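Local coordinates for acetylated cis-Golgi protein, involved in ER-to-Golgi transport (Saccharomyces cerevisiae, PDB 6G8Y) that probably takes part in ER-to-Golgi transport as the yeast relative of GRASP65, through a PDZ domain of the kind that binds golgin partners, at residues Gly15-Trp20 with Phe32-Gly37; Val36-Asp41 with Leu72-Trp77. All coordinates share one frame; numbering follows the deposited sequence. Where two conformers were deposited one is given.

Contact 1: residues Gly15-Trp20 with Phe32-Gly37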
ATOM      1  N   GLY A  15      -4.261   9.652  -8.619  1.00 19.32           N
ATOM      2  CA  GLY A  15      -4.527   9.619  -7.207  1.00 23.33           C
ATOM      3  C   GLY A  15      -3.326   9.734  -6.324  1.00 18.00           C
ATOM      4  O   GLY A  15      -2.185   9.877  -6.767  1.00 16.44           O
ATOM      5  N   LEU A  16      -3.611   9.656  -5.040  1.00 13.70           N
ATOM      6  CA  LEU A  16      -2.591   9.415  -4.032  1.00 12.77           C
ATOM      7  C   LEU A  16      -2.439   7.927  -3.787  1.00 12.60           C
ATOM      8  O   LEU A  16      -3.448   7.214  -3.687  1.00 13.73           O
ATOM      9  CB  LEU A  16      -2.978  10.090  -2.737  1.00 13.51           C
ATOM     10  CG  LEU A  16      -3.119  11.602  -2.824  1.00 16.19           C
ATOM     11  CD1 LEU A  16      -3.432  12.158  -1.452  1.00 16.15           C
ATOM     12  CD2 LEU A  16      -1.916  12.293  -3.449  1.00 22.02           C
ATOM     13  N   ARG A  17      -1.188   7.466  -3.679  1.00 12.15           N
ATOM     14  CA  ARG A  17      -0.877   6.078  -3.309  1.00 12.92           C
ATOM     15  C   ARG A  17       0.157   6.054  -2.183  1.00 13.11           C
ATOM     16  O   ARG A  17       0.792   7.042  -1.900  1.00 14.17           O
ATOM     17  CB  ARG A  17      -0.370   5.298  -4.528  1.00 13.87           C
ATOM     18  CG  ARG A  17      -1.434   5.093  -5.628  1.00 15.44           C
ATOM     19  CD  ARG A  17      -2.635   4.281  -5.177  1.00 15.57           C
ATOM     20  NE  ARG A  17      -3.578   4.060  -6.277  1.00 17.52           N
ATOM     21  CZ  ARG A  17      -4.568   4.880  -6.622  1.00 19.26           C
ATOM     22  NH1 ARG A  17      -4.833   6.003  -5.956  1.00 22.29           N
ATOM     23  NH2 ARG A  17      -5.341   4.552  -7.656  1.00 19.72           N
ATOM     24  N   ILE A  18       0.279   4.927  -1.510  1.00 12.72           N
ATOM     25  CA  ILE A  18       1.262   4.722  -0.465  1.00 12.62           C
ATOM     26  C   ILE A  18       2.346   3.816  -1.041  1.00 12.11           C
ATOM     27  O   ILE A  18       2.052   2.831  -1.752  1.00 14.25           O
ATOM     28  CB  ILE A  18       0.610   4.108   0.784  1.00 13.67           C
ATOM     29  CG1 ILE A  18      -0.618   4.942   1.179  1.00 16.22           C
ATOM     30  CG2 ILE A  18       1.622   4.022   1.933  1.00 14.68           C
ATOM     31  CD1 ILE A  18      -1.481   4.392   2.285  1.00 16.09           C
ATOM     32  N   VAL A  19       3.600   4.166  -0.773  1.00 12.22           N
ATOM     33  CA  VAL A  19       4.748   3.374  -1.231  1.00 13.23           C
ATOM     34  C   VAL A  19       5.656   2.987  -0.070  1.00 12.42           C
ATOM     35  O   VAL A  19       5.593   3.624   0.983  1.00 13.29           O
ATOM     36  CB  VAL A  19       5.559   4.135  -2.305  1.00 14.24           C
ATOM     37  CG1 VAL A  19       4.655   4.403  -3.513  1.00 16.75           C
ATOM     38  CG2 VAL A  19       6.156   5.430  -1.755  1.00 15.48           C
ATOM     39  N   TRP A  20       6.494   1.970  -0.278  1.00 13.59           N
ATOM     40  CA  TRP A  20       7.525   1.530   0.663  1.00 14.93           C
ATOM     41  C   TRP A  20       8.861   2.019   0.136  1.00 15.79           C
ATOM     42  O   TRP A  20       9.235   1.658  -0.978  1.00 18.26           O
ATOM     43  CB  TRP A  20       7.548  -0.007   0.724  1.00 16.70           C
ATOM     44  CG  TRP A  20       8.587  -0.568   1.615  1.00 18.06           C
ATOM     45  CD1 TRP A  20       9.876  -0.829   1.295  1.00 21.69           C
ATOM     46  CD2 TRP A  20       8.419  -0.944   2.978  1.00 17.49           C
ATOM     47  NE1 TRP A  20      10.528  -1.346   2.374  1.00 23.69           N
ATOM     48  CE2 TRP A  20       9.670  -1.407   3.435  1.00 21.44           C
ATOM     49  CE3 TRP A  20       7.354  -0.892   3.869  1.00 20.45           C
ATOM     50  CZ2 TRP A  20       9.864  -1.853   4.730  1.00 23.20           C
ATOM     51  CZ3 TRP A  20       7.546  -1.335   5.157  1.00 22.06           C
ATOM     52  CH2 TRP A  20       8.793  -1.797   5.578  1.00 22.76           C
ATOM     53  N   PHE A  32      10.430   0.462  -7.245  1.00 35.14           N
ATOM     54  CA  PHE A  32       9.161   1.189  -7.051  1.00 31.97           C
ATOM     55  C   PHE A  32       8.131   0.282  -6.403  1.00 23.63           C
ATOM     56  O   PHE A  32       7.383  -0.425  -7.069  1.00 19.98           O
ATOM     57  CB  PHE A  32       8.704   1.741  -8.389  1.00 36.56           C
ATOM     58  CG  PHE A  32       9.750   2.581  -9.044  1.00 42.20           C
ATOM     59  CD1 PHE A  32      10.040   3.842  -8.546  1.00 41.63           C
ATOM     60  CD2 PHE A  32      10.509   2.079 -10.105  1.00 46.58           C
ATOM     61  CE1 PHE A  32      11.039   4.615  -9.119  1.00 52.63           C
ATOM     62  CE2 PHE A  32      11.503   2.850 -10.689  1.00 46.24           C
ATOM     63  CZ  PHE A  32      11.770   4.117 -10.195  1.00 46.91           C
ATOM     64  N   ASP A  33       8.141   0.296  -5.080  1.00 19.02           N
ATOM     65  CA  ASP A  33       7.424  -0.671  -4.259  1.00 18.92           C
ATOM     66  C   ASP A  33       6.133  -0.011  -3.775  1.00 17.96           C
ATOM     67  O   ASP A  33       6.147   0.794  -2.845  1.00 17.94           O
ATOM     68  CB  ASP A  33       8.283  -1.092  -3.072  1.00 19.17           C
ATOM     69  CG  ASP A  33       9.439  -2.015  -3.456  1.00 22.19           C
ATOM     70  OD1 ASP A  33       9.348  -2.725  -4.470  1.00 26.69           O
ATOM     71  OD2 ASP A  33      10.439  -2.053  -2.698  1.00 25.47           O
ATOM     72  N   TYR A  34       5.019  -0.357  -4.409  1.00 15.69           N
ATOM     73  CA  TYR A  34       3.719   0.189  -4.019  1.00 14.94           C
ATOM     74  C   TYR A  34       3.145  -0.656  -2.890  1.00 13.69           C
ATOM     75  O   TYR A  34       3.247  -1.882  -2.912  1.00 15.19           O
ATOM     76  CB  TYR A  34       2.738   0.126  -5.185  1.00 17.77           C
ATOM     77  CG  TYR A  34       2.932   1.208  -6.187  1.00 21.41           C
ATOM     78  CD1 TYR A  34       2.426   2.487  -5.942  1.00 22.73           C
ATOM     79  CD2 TYR A  34       3.573   0.962  -7.392  1.00 27.47           C
ATOM     80  CE1 TYR A  34       2.558   3.498  -6.864  1.00 30.38           C
ATOM     81  CE2 TYR A  34       3.724   1.982  -8.331  1.00 33.75           C
ATOM     82  CZ  TYR A  34       3.205   3.244  -8.054  1.00 37.59           C
ATOM     83  OH  TYR A  34       3.324   4.268  -8.958  1.00 37.65           O
ATOM     84  N   ILE A  35       2.531   0.009  -1.908  1.00 13.53           N
ATOM     85  CA  ILE A  35       1.710  -0.694  -0.933  1.00 13.25           C
ATOM     86  C   ILE A  35       0.375  -1.008  -1.575  1.00 13.57           C
ATOM     87  O   ILE A  35      -0.369  -0.107  -1.950  1.00 16.05           O
ATOM     88  CB  ILE A  35       1.433   0.142   0.329  1.00 15.45           C
ATOM     89  CG1 ILE A  35       2.715   0.632   0.973  1.00 19.61           C
ATOM     90  CG2 ILE A  35       0.611  -0.659   1.317  1.00 15.42           C
ATOM     91  CD1 ILE A  35       3.756  -0.421   1.082  1.00 18.76           C
ATOM     92  N   VAL A  36       0.084  -2.297  -1.683  1.00 12.96           N
ATOM     93  CA  VAL A  36      -1.188  -2.757  -2.244  1.00 13.93           C
ATOM     94  C   VAL A  36      -2.149  -3.326  -1.202  1.00 13.31           C
ATOM     95  O   VAL A  36      -3.342  -3.481  -1.466  1.00 15.52           O
ATOM     96  CB  VAL A  36      -0.952  -3.733  -3.424  1.00 15.94           C
ATOM     97  CG1 VAL A  36      -0.258  -2.989  -4.558  1.00 17.65           C
ATOM     98  CG2 VAL A  36      -0.167  -4.965  -3.026  1.00 16.19           C
ATOM     99  N   GLY A  37      -1.650  -3.623  -0.006  1.00 11.25           N
ATOM    100  CA  GLY A  37      -2.506  -4.123   1.034  1.00 12.35           C
ATOM    101  C   GLY A  37      -1.901  -3.931   2.407  1.00 11.90           C
ATOM    102  O   GLY A  37      -0.694  -3.726   2.555  1.00 11.50           O
TER
HETATM  103  O   HOH W   1      -1.220   2.567  -2.181  1.00 21.24           O
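The Y34 phenol ring is met at its edge, near the ring plane, by R17 CB, while V19 CG1 approaches obliquely, 3.8 Å from Y34 CD1. V19 and Y34 lie side by side and point the same way; a branched valine suits the extended backbone and gives the ring an apolar neighbour. The W20 indole is carried away from strand 33-38 by its first torsion (chi1 178°, CG anti to the backbone N), toward R85 and E87, and CB does the touching, 3.8 Å from I35 CD1. D33 OD2 stands obliquely to this ring, and its carboxylate is held by a salt bridge to R85. Between these side chains the short, weakly bonded strand 19-20 joins strand 33-38 antiparallel, adding to the curled sheet of the PDZ domain. V19 and Y34 form the non-hydrogen-bonded pair, flanked by hydrogen bonds from W20 N to D33 O (2.8 Å, N-H...O angle 171°) and from I35 N to I18 O (2.9 Å). Further along, direct pairing gives way to a water, which accepts from I18 N and donates to I35 O. I18 and I35, two beta-branched residues suited to extended backbone, cross at a slant, with I18 CG2 3.7 Å from I35 CG1.

Contact 2: residues Val36-Asp41 with Leu72-Trp77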
ATOM      1  N   VAL A  36       0.084  -2.297  -1.683  1.00 12.96           N
ATOM      2  CA  VAL A  36      -1.188  -2.757  -2.244  1.00 13.93           C
ATOM      3  C   VAL A  36      -2.149  -3.326  -1.202  1.00 13.31           C
ATOM      4  O   VAL A  36      -3.342  -3.481  -1.466  1.00 15.52           O
ATOM      5  CB  VAL A  36      -0.952  -3.733  -3.424  1.00 15.94           C
ATOM      6  CG1 VAL A  36      -0.258  -2.989  -4.558  1.00 17.65           C
ATOM      7  CG2 VAL A  36      -0.167  -4.965  -3.026  1.00 16.19           C
ATOM      8  N   GLY A  37      -1.650  -3.623  -0.006  1.00 11.25           N
ATOM      9  CA  GLY A  37      -2.506  -4.123   1.034  1.00 12.35           C
ATOM     10  C   GLY A  37      -1.901  -3.931   2.407  1.00 11.90           C
ATOM     11  O   GLY A  37      -0.694  -3.726   2.555  1.00 11.50           O
ATOM     12  N   PHE A  38      -2.771  -4.055   3.401  1.00 13.35           N
ATOM     13  CA  PHE A  38      -2.382  -4.143   4.791  1.00 12.55           C
ATOM     14  C   PHE A  38      -3.035  -5.380   5.346  1.00 14.25           C
ATOM     15  O   PHE A  38      -4.242  -5.550   5.147  1.00 15.83           O
ATOM     16  CB  PHE A  38      -2.863  -2.926   5.594  1.00 13.09           C
ATOM     17  CG  PHE A  38      -2.226  -1.614   5.177  1.00 13.67           C
ATOM     18  CD1 PHE A  38      -0.861  -1.437   5.300  1.00 13.66           C
ATOM     19  CD2 PHE A  38      -2.989  -0.528   4.728  1.00 15.22           C
ATOM     20  CE1 PHE A  38      -0.268  -0.252   4.938  1.00 14.23           C
ATOM     21  CE2 PHE A  38      -2.382   0.678   4.384  1.00 14.54           C
ATOM     22  CZ  PHE A  38      -1.028   0.804   4.482  1.00 14.55           C
ATOM     23  N   ASN A  39      -2.266  -6.258   5.999  1.00 15.61           N
ATOM     24  CA  ASN A  39      -2.851  -7.442   6.634  1.00 18.45           C
ATOM     25  C   ASN A  39      -3.688  -8.280   5.642  1.00 18.09           C
ATOM     26  O   ASN A  39      -4.744  -8.787   6.010  1.00 19.92           O
ATOM     27  CB  ASN A  39      -3.687  -6.970   7.846  1.00 20.93           C
ATOM     28  CG  ASN A  39      -4.082  -8.097   8.782  1.00 28.12           C
ATOM     29  OD1 ASN A  39      -3.341  -9.050   8.963  1.00 32.53           O
ATOM     30  ND2 ASN A  39      -5.256  -7.973   9.401  1.00 31.27           N
ATOM     31  N   ASP A  40      -3.211  -8.388   4.396  1.00 17.57           N
ATOM     32  CA  ASP A  40      -3.788  -9.175   3.301  1.00 19.93           C
ATOM     33  C   ASP A  40      -5.146  -8.708   2.759  1.00 19.68           C
ATOM     34  O   ASP A  40      -5.802  -9.446   2.028  1.00 21.57           O
ATOM     35  CB  ASP A  40      -3.826 -10.676   3.666  1.00 21.45           C
ATOM     36  CG  ASP A  40      -2.450 -11.231   3.951  1.00 21.70           C
ATOM     37  OD1 ASP A  40      -1.505 -10.891   3.207  1.00 19.98           O
ATOM     38  OD2 ASP A  40      -2.310 -12.013   4.910  1.00 24.39           O
ATOM     39  N   ASP A  41      -5.539  -7.472   3.062  1.00 18.83           N
ATOM     40  CA  ASP A  41      -6.692  -6.824   2.441  1.00 20.36           C
ATOM     41  C   ASP A  41      -6.185  -5.625   1.628  1.00 17.30           C
ATOM     42  O   ASP A  41      -5.229  -4.950   2.051  1.00 15.50           O
ATOM     43  CB  ASP A  41      -7.666  -6.304   3.491  1.00 21.98           C
ATOM     44  CG  ASP A  41      -8.143  -7.380   4.451  1.00 31.72           C
ATOM     45  OD1 ASP A  41      -8.519  -8.466   3.984  1.00 33.45           O
ATOM     46  OD2 ASP A  41      -8.144  -7.121   5.673  1.00 36.36           O
ATOM     47  N   LEU A  72       2.676  -4.948  11.919  1.00 11.35           N
ATOM     48  CA  LEU A  72       1.721  -4.922  10.799  1.00 11.09           C
ATOM     49  C   LEU A  72       2.405  -5.504   9.563  1.00 10.59           C
ATOM     50  O   LEU A  72       3.534  -5.081   9.212  1.00 12.12           O
ATOM     51  CB  LEU A  72       1.295  -3.475  10.511  1.00 11.23           C
ATOM     52  CG  LEU A  72       0.402  -3.242   9.290  1.00 12.29           C
ATOM     53  CD1 LEU A  72      -0.957  -3.852   9.505  1.00 13.53           C
ATOM     54  CD2 LEU A  72       0.274  -1.755   8.963  1.00 13.39           C
ATOM     55  N   LYS A  73       1.691  -6.401   8.890  1.00 11.26           N
ATOM     56  CA  LYS A  73       2.083  -6.942   7.601  1.00 11.84           C
ATOM     57  C   LYS A  73       1.628  -6.004   6.504  1.00 10.89           C
ATOM     58  O   LYS A  73       0.455  -5.658   6.405  1.00 12.70           O
ATOM     59  CB  LYS A  73       1.455  -8.311   7.412  1.00 13.81           C
ATOM     60  CG  LYS A  73       1.923  -9.101   6.218  1.00 17.06           C
ATOM     61  CD  LYS A  73       1.476 -10.552   6.459  1.00 23.70           C
ATOM     62  CE  LYS A  73       1.149 -11.279   5.212  1.00 28.06           C
ATOM     63  NZ  LYS A  73       0.295 -12.443   5.561  1.00 23.40           N
ATOM     64  N   VAL A  74       2.581  -5.596   5.678  1.00 12.18           N
ATOM     65  CA  VAL A  74       2.376  -4.662   4.577  1.00 12.29           C
ATOM     66  C   VAL A  74       2.588  -5.450   3.293  1.00 11.99           C
ATOM     67  O   VAL A  74       3.668  -6.026   3.079  1.00 13.40           O
ATOM     68  CB  VAL A  74       3.390  -3.503   4.680  1.00 14.72           C
ATOM     69  CG1 VAL A  74       3.215  -2.496   3.556  1.00 15.97           C
ATOM     70  CG2 VAL A  74       3.241  -2.840   6.051  1.00 16.45           C
ATOM     71  N   ASN A  75       1.570  -5.477   2.446  1.00 11.55           N
ATOM     72  CA  ASN A  75       1.620  -6.173   1.164  1.00 11.80           C
ATOM     73  C   ASN A  75       2.127  -5.252   0.089  1.00 11.63           C
ATOM     74  O   ASN A  75       1.529  -4.193  -0.152  1.00 12.48           O
ATOM     75  CB  ASN A  75       0.245  -6.724   0.773  1.00 13.05           C
ATOM     76  CG  ASN A  75      -0.395  -7.532   1.887  1.00 14.64           C
ATOM     77  OD1 ASN A  75      -1.383  -7.114   2.450  1.00 15.08           O
ATOM     78  ND2 ASN A  75       0.178  -8.709   2.215  1.00 18.66           N
ATOM     79  N   ILE A  76       3.207  -5.670  -0.584  1.00 12.89           N
ATOM     80  CA  ILE A  76       3.875  -4.838  -1.567  1.00 14.48           C
ATOM     81  C   ILE A  76       3.790  -5.451  -2.947  1.00 15.62           C
ATOM     82  O   ILE A  76       3.836  -6.665  -3.084  1.00 17.58           O
ATOM     83  CB  ILE A  76       5.332  -4.618  -1.140  1.00 16.53           C
ATOM     84  CG1 ILE A  76       5.318  -3.670   0.081  1.00 20.69           C
ATOM     85  CG2 ILE A  76       6.188  -4.054  -2.268  1.00 16.99           C
ATOM     86  CD1 ILE A  76       6.659  -3.499   0.707  1.00 23.27           C
ATOM     87  N   TRP A  77       3.654  -4.585  -3.936  1.00 15.37           N
ATOM     88  CA  TRP A  77       3.801  -4.915  -5.363  0.57 18.37           C
ATOM     89  C   TRP A  77       5.007  -4.139  -5.865  1.00 18.41           C
ATOM     90  O   TRP A  77       4.996  -2.909  -5.816  1.00 16.55           O
ATOM     91  CB  TRP A  77       2.554  -4.459  -6.128  0.57 20.70           C
ATOM     92  CG  TRP A  77       2.650  -4.519  -7.655  0.57 24.16           C
ATOM     93  CD1 TRP A  77       2.741  -3.458  -8.512  0.57 23.47           C
ATOM     94  CD2 TRP A  77       2.644  -5.696  -8.473  0.57 24.87           C
ATOM     95  NE1 TRP A  77       2.779  -3.897  -9.812  0.57 25.06           N
ATOM     96  CE2 TRP A  77       2.731  -5.265  -9.820  0.57 26.03           C
ATOM     97  CE3 TRP A  77       2.569  -7.072  -8.203  0.57 25.35           C
ATOM     98  CZ2 TRP A  77       2.751  -6.161 -10.896  0.57 27.66           C
ATOM     99  CZ3 TRP A  77       2.593  -7.965  -9.281  0.57 28.46           C
ATOM    100  CH2 TRP A  77       2.683  -7.498 -10.609  0.57 29.42           C
TER
HETATM  101  O   HOH W   2      -0.874  -7.586   9.911  1.00 18.63           O
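Antiparallel pairing of two neighbouring strands, 33-38 and 71-78, makes this contact, and it runs in the PDZ sheet up to the type I' turn F38-D41 that leads into strand 41-47. A classic beta bulge interrupts the regular pairing: V36 N (2.8 Å) and G37 N (3.2 Å) both donate to N75 O, and N75 N returns a bond to G37 O. Glycine suits the bulge, since a CB there would clash with N75 OD1. Past it, N39 N bonds K73 O, and a water links N39 OD1 to K73 N. N39 and D40 take the left-handed backbone angles of the turn, which asparagine and aspartate tolerate well. On the face that carries F38 and V74, toward helix 57-66, F38 CD1 rests 3.8 Å from L72 CD2, and the F38 ring also meets F64 edge-to-face. V36 CG1 abuts W77 CB.

N75 joins strand to turn. Its CG lies beside its own backbone N (chi1 -51°), bringing OD1 to D40 N (3.0 Å), a donor that lies in the carbonyl plane on one of its lone pairs, while ND2 donates to D86 and to D40 OD1 (2.9 Å), the latter on its anti side, 29° out of the carboxylate plane. A leucine here would probably leave D40 N without its acceptor and two carboxylates without their amide donor, so that the turn is held less firmly. K73 NZ reaches the syn lone pair of D40 OD2 at 2.7 Å. The lysine charge, with a long, weak ion pair to D86 besides, probably favours the ionised form of D40.

After helix 2-10, the chain runs through 15-20 and leaves it by a loop without helix or strand; contact 1 closes that loop when 32-37 pairs back. The chain goes straight on, sharing V36 and G37, into contact 2, whose longer loop carries strands 41-47 and 53-55 and helix 57-66 before 72-77 returns. The two closures therefore follow in series, overlapping at those two residues, and neither encloses the other. Strand 33-38 is common to both, tying the short strand 19-20 to strand 71-78. The contacts also touch directly: Y34 N lies 2.9 Å from W77 O, a probable hydrogen bond, and I35 packs on V74 as W20 does on I76.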